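PDB 2GZA: type IV secretion system protein VirB11, which hydrolyses ATP as a hexameric, cytoplasmic P-loop ATPase of the Brucella suis type IV secretion system, a virulence machinery. Local coordinates for residues S88-S93 with P107-H112. Numbering follows the deposited sequence.
Sequences SRPVLS and PPACEH
Pro-90 presents two ring carbons, CB and CG, to two neighbours at once, the ring of Pro-108 and the methyl of Ala-109. Its CG lies 3.8 Å from CG of Pro-108, and the two rings meet at a slant rather than face on face. Pro-90 CB also sits 4.0 Å from Ala-109 CB, so this methyl shares those two carbons with the second ring. Val-91 adds a looser flank: with CG1 anti to the backbone N (chi1 174°), its CG2 is left 4.4 Å from Ala-109 CB. No hydrogen bond joins the two segments.

Backbone bonds to third parties position both sides. Leu-92 and Ile-104 join strand 91-95 to strand 101-105 at the border of the antiparallel sheet, and Pro-90 with Arg-106 extends the pairing just beyond their ends. Ala-109 and Glu-111 bond to Phe-226 and His-224, tying the loop after strand 101-105 to strand 222-226 of the parallel sheet. The contact thus illustrates how the loop leaving a hairpin can pack beside the residue that leads into it, at the hairpin's open end. Since carbon meets carbon throughout, the chemistry implies shape-dependent, weakly directional cohesion, with orientation probably owed to the closed proline rings and the surrounding backbone bonds.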
loop_
_atom_site.group_PDB
_atom_site.type_symbol
_atom_site.label_atom_id
_atom_site.label_comp_id
_atom_site.label_asym_id
_atom_site.label_seq_id
_atom_site.Cartn_x
_atom_site.Cartn_y
_atom_site.Cartn_z
ATOM N N SER C 88 16.671 36.158 1.796
ATOM C CA SER C 88 16.632 34.679 1.838
ATOM C C SER C 88 15.350 34.178 2.532
ATOM O O SER C 88 15.094 32.977 2.605
ATOM C CB SER C 88 17.893 34.117 2.499
ATOM O OG SER C 88 18.188 34.815 3.702
ATOM N N ARG C 89 14.564 35.140 3.018
ATOM C CA ARG C 89 13.221 34.882 3.560
ATOM C C ARG C 89 12.315 36.061 3.179
ATOM O O ARG C 89 12.050 36.946 3.990
ATOM C CB ARG C 89 13.263 34.657 5.070
ATOM C CG ARG C 89 13.663 33.231 5.443
ATOM C CD ARG C 89 13.753 32.999 6.935
ATOM N NE ARG C 89 13.956 31.580 7.229
ATOM C CZ ARG C 89 14.333 31.094 8.408
ATOM N NH1 ARG C 89 14.566 31.906 9.434
ATOM N NH2 ARG C 89 14.484 29.787 8.559
ATOM N N PRO C 90 11.849 36.072 1.916
ATOM C CA PRO C 90 11.143 37.213 1.347
ATOM C C PRO C 90 9.610 37.195 1.422
ATOM O O PRO C 90 8.973 38.140 0.958
ATOM C CB PRO C 90 11.598 37.186 -0.117
ATOM C CG PRO C 90 12.160 35.779 -0.353
ATOM C CD PRO C 90 12.025 35.009 0.915
ATOM N N VAL C 91 9.028 36.146 1.990
ATOM C CA VAL C 91 7.577 36.074 2.156
ATOM C C VAL C 91 7.226 36.075 3.639
ATOM O O VAL C 91 7.714 35.245 4.401
ATOM C CB VAL C 91 6.973 34.855 1.422
ATOM C CG1 VAL C 91 5.496 34.713 1.733
ATOM C CG2 VAL C 91 7.187 34.996 -0.075
ATOM N N LEU C 92 6.382 37.023 4.036
ATOM C CA LEU C 92 6.039 37.216 5.441
ATOM C C LEU C 92 4.533 37.281 5.659
ATOM O O LEU C 92 3.832 38.001 4.956
ATOM C CB LEU C 92 6.690 38.501 5.959
ATOM C CG LEU C 92 6.894 38.713 7.463
ATOM C CD1 LEU C 92 7.938 39.764 7.658
ATOM C CD2 LEU C 92 5.630 39.124 8.201
ATOM N N SER C 93 4.049 36.519 6.637
ATOM C CA SER C 93 2.662 36.608 7.090
ATOM C C SER C 93 2.636 37.039 8.542
ATOM O O SER C 93 3.404 36.531 9.359
ATOM C CB SER C 93 1.937 35.277 6.936
ATOM O OG SER C 93 1.818 34.925 5.574
ATOM N N PRO C 107 11.495 41.747 -2.900
ATOM C CA PRO C 107 12.236 41.724 -4.170
ATOM C C PRO C 107 12.937 40.503 -4.797
ATOM O O PRO C 107 13.103 40.505 -6.020
ATOM C CB PRO C 107 13.228 42.851 -3.997
ATOM C CG PRO C 107 12.417 43.848 -3.350
ATOM C CD PRO C 107 11.573 43.102 -2.335
ATOM N N PRO C 108 13.437 39.521 -4.027
ATOM C CA PRO C 108 13.719 38.389 -4.928
ATOM C C PRO C 108 12.413 37.707 -5.363
ATOM O O PRO C 108 12.255 37.381 -6.540
ATOM C CB PRO C 108 14.607 37.462 -4.100
ATOM C CG PRO C 108 14.321 37.825 -2.675
ATOM C CD PRO C 108 13.844 39.269 -2.634
ATOM N N ALA C 109 11.475 37.540 -4.434
ATOM C CA ALA C 109 10.235 36.829 -4.725
ATOM C C ALA C 109 9.171 37.656 -5.462
ATOM O O ALA C 109 8.214 37.097 -5.988
ATOM C CB ALA C 109 9.669 36.212 -3.460
ATOM N N CYS C 110 9.337 38.976 -5.497
ATOM C CA CYS C 110 8.470 39.846 -6.297
ATOM C C CYS C 110 9.313 40.743 -7.200
ATOM O O CYS C 110 10.518 40.824 -7.027
ATOM C CB CYS C 110 7.556 40.693 -5.406
ATOM S SG CYS C 110 8.377 42.064 -4.549
ATOM N N GLU C 111 8.668 41.415 -8.150
ATOM C CA GLU C 111 9.324 42.327 -9.090
ATOM C C GLU C 111 10.321 43.240 -8.389
ATOM O O GLU C 111 10.000 43.833 -7.354
ATOM C CB GLU C 111 8.270 43.173 -9.808
ATOM C CG GLU C 111 8.766 44.032 -10.980
ATOM C CD GLU C 111 7.672 44.919 -11.588
ATOM O OE1 GLU C 111 6.481 44.576 -11.505
ATOM O OE2 GLU C 111 8.005 45.975 -12.160
ATOM N N HIS C 112 11.524 43.350 -8.957
ATOM C CA HIS C 112 12.581 44.175 -8.376
ATOM C C HIS C 112 12.181 45.641 -8.307
ATOM O O HIS C 112 11.500 46.152 -9.200
ATOM C CB HIS C 112 13.914 43.998 -9.114
ATOM C CG HIS C 112 13.941 44.592 -10.486
ATOM N ND1 HIS C 112 13.739 43.845 -11.628
ATOM C CD2 HIS C 112 14.165 45.863 -10.900
ATOM C CE1 HIS C 112 13.826 44.629 -12.686
ATOM N NE2 HIS C 112 14.085 45.858 -12.271
#